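Local atomic coordinates of probable succinyl-CoA:3-ketoacid coenzyme A transferase subunit B (Bacillus subtilis, PDB entry 3CDK), a protein that probably catalyses, as subunit B of the enzyme, the transfer of coenzyme A from succinyl-CoA to a 3-oxo acid, giving a 3-oxoacyl-CoA and succinate. Residues B[188-193]-B[200-205]. Sequence-based numbering, arbitrary orientation.
Sequences MTLTEL and EEVYEK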
loop_
_atom_site.group_PDB
_atom_site.type_symbol
_atom_site.label_atom_id
_atom_site.label_comp_id
_atom_site.label_asym_id
_atom_site.label_seq_id
_atom_site.Cartn_x
_atom_site.Cartn_y
_atom_site.Cartn_z
ATOM N N MET B 188 2.822 17.544 32.678
ATOM C CA MET B 188 2.795 16.264 33.349
ATOM C C MET B 188 2.085 16.421 34.695
ATOM O O MET B 188 2.232 17.438 35.395
ATOM C CB MET B 188 4.215 15.736 33.529
ATOM C CG MET B 188 4.315 14.332 34.083
ATOM S SD MET B 188 6.003 13.687 34.220
ATOM C CE MET B 188 6.764 14.832 35.344
ATOM N N THR B 189 1.314 15.399 35.056
ATOM C CA THR B 189 0.508 15.431 36.253
ATOM C C THR B 189 0.588 14.085 36.925
ATOM O O THR B 189 0.367 13.053 36.305
ATOM C CB THR B 189 -0.938 15.734 35.897
ATOM O OG1 THR B 189 -1.011 17.041 35.311
ATOM C CG2 THR B 189 -1.826 15.671 37.120
ATOM N N LEU B 190 0.926 14.095 38.202
ATOM C CA LEU B 190 1.014 12.857 38.920
ATOM C C LEU B 190 -0.387 12.459 39.277
ATOM O O LEU B 190 -1.137 13.233 39.868
ATOM C CB LEU B 190 1.895 13.019 40.141
ATOM C CG LEU B 190 1.864 11.933 41.206
ATOM C CD1 LEU B 190 2.235 10.571 40.645
ATOM C CD2 LEU B 190 2.818 12.360 42.286
ATOM N N THR B 191 -0.736 11.233 38.934
ATOM C CA THR B 191 -2.137 10.849 38.862
ATOM C C THR B 191 -2.542 9.680 39.805
ATOM O O THR B 191 -3.662 9.650 40.313
ATOM C CB THR B 191 -2.532 10.661 37.360
ATOM O OG1 THR B 191 -3.907 10.983 37.177
ATOM C CG2 THR B 191 -2.239 9.259 36.846
ATOM N N GLU B 192 -1.629 8.733 40.019
ATOM C CA GLU B 192 -1.786 7.641 40.983
ATOM C C GLU B 192 -0.428 7.256 41.516
ATOM O O GLU B 192 0.620 7.676 41.008
ATOM C CB GLU B 192 -2.368 6.352 40.401
ATOM C CG GLU B 192 -3.296 6.428 39.195
ATOM C CD GLU B 192 -3.712 5.028 38.726
ATOM O OE1 GLU B 192 -3.584 4.054 39.522
ATOM O OE2 GLU B 192 -4.161 4.900 37.569
ATOM N N LEU B 193 -0.463 6.383 42.515
ATOM C CA LEU B 193 0.708 6.048 43.298
ATOM C C LEU B 193 0.730 4.545 43.535
ATOM O O LEU B 193 -0.313 3.952 43.820
ATOM C CB LEU B 193 0.620 6.799 44.621
ATOM C CG LEU B 193 1.704 7.771 45.083
ATOM C CD1 LEU B 193 2.265 8.573 43.952
ATOM C CD2 LEU B 193 1.141 8.703 46.130
ATOM N N GLU B 200 5.962 13.012 48.277
ATOM C CA GLU B 200 7.328 13.386 48.606
ATOM C C GLU B 200 8.301 12.504 47.830
ATOM O O GLU B 200 9.009 12.987 46.955
ATOM C CB GLU B 200 7.577 13.319 50.107
ATOM C CG GLU B 200 7.466 14.645 50.821
ATOM C CD GLU B 200 8.671 14.894 51.743
ATOM O OE1 GLU B 200 9.803 14.911 51.181
ATOM O OE2 GLU B 200 8.502 15.065 53.002
ATOM N N GLU B 201 8.280 11.207 48.112
ATOM C CA GLU B 201 9.160 10.255 47.445
ATOM C C GLU B 201 9.264 10.525 45.971
ATOM O O GLU B 201 10.362 10.514 45.426
ATOM C CB GLU B 201 8.671 8.826 47.631
ATOM C CG GLU B 201 9.617 7.800 47.041
ATOM C CD GLU B 201 9.374 6.408 47.556
ATOM O OE1 GLU B 201 8.841 6.259 48.675
ATOM O OE2 GLU B 201 9.735 5.454 46.852
ATOM N N VAL B 202 8.116 10.762 45.337
ATOM C CA VAL B 202 8.041 10.992 43.895
ATOM C C VAL B 202 8.684 12.313 43.457
ATOM O O VAL B 202 9.251 12.372 42.380
ATOM C CB VAL B 202 6.585 10.930 43.363
ATOM C CG1 VAL B 202 6.579 11.132 41.840
ATOM C CG2 VAL B 202 5.954 9.614 43.709
ATOM N N TYR B 203 8.561 13.363 44.278
ATOM C CA TYR B 203 9.345 14.591 44.088
ATOM C C TYR B 203 10.803 14.224 44.170
ATOM O O TYR B 203 11.516 14.336 43.185
ATOM C CB TYR B 203 9.074 15.673 45.148
ATOM C CG TYR B 203 7.799 16.485 45.012
ATOM C CD1 TYR B 203 7.190 16.717 43.768
ATOM C CD2 TYR B 203 7.206 17.067 46.158
ATOM C CE1 TYR B 203 5.994 17.488 43.665
ATOM C CE2 TYR B 203 6.028 17.845 46.072
ATOM C CZ TYR B 203 5.432 18.038 44.822
ATOM O OH TYR B 203 4.289 18.798 44.753
ATOM N N GLU B 204 11.232 13.769 45.344
ATOM C CA GLU B 204 12.623 13.396 45.566
ATOM C C GLU B 204 13.148 12.582 44.383
ATOM O O GLU B 204 14.283 12.762 43.948
ATOM C CB GLU B 204 12.796 12.625 46.874
ATOM C CG GLU B 204 12.773 13.533 48.119
ATOM C CD GLU B 204 12.538 12.789 49.459
ATOM O OE1 GLU B 204 12.244 11.569 49.451
ATOM O OE2 GLU B 204 12.633 13.439 50.525
ATOM N N LYS B 205 12.313 11.719 43.832
ATOM C CA LYS B 205 12.812 10.811 42.830
ATOM C C LYS B 205 12.593 11.235 41.368
ATOM O O LYS B 205 12.837 10.438 40.475
ATOM C CB LYS B 205 12.292 9.396 43.101
ATOM C CG LYS B 205 13.037 8.734 44.249
ATOM C CD LYS B 205 12.655 7.282 44.456
ATOM C CE LYS B 205 13.290 6.773 45.722
ATOM N NZ LYS B 205 12.755 5.442 46.027
#
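In the beta-alpha-beta unit made by strand 187-193, helix 199-204 and strand 211-212, V202 is the helix residue that meets L190 and L193 of the first strand. L190 and V202 point at each other tip to tip, with L190 CD2 lying 4.0 Å from V202 CG1. That methyl of V202 stands anti to the backbone N (chi1 -178°), whereas CG2 sits beside the N and anti to the carbonyl carbon, and the two diverge, one to each leucine. L193 crosses V202 at a slant, its CD1 3.8 Å from V202 CG2. One beta-branched side chain thus serves two leucines, and the longer L190, its CB directed toward the helix, spans with the short valine the 8.8 Å between the CA atoms of L190 and V202. A classic beta bulge sets T191 and E192 together opposite V180 of strand 179-184. F181 of that strand also touches L190, while E192 turns to a salt bridge with R14. K205, just past the helix end, reaches back with NZ to E201 OE2 (3.1 Å), from above the carboxylate plane. Strand and helix therefore meet chiefly through methyl groups, a small apolar contact of 103 Å² that depends on shape and the exclusion of water, while E192 and the E201-K205 pair find partners away from it.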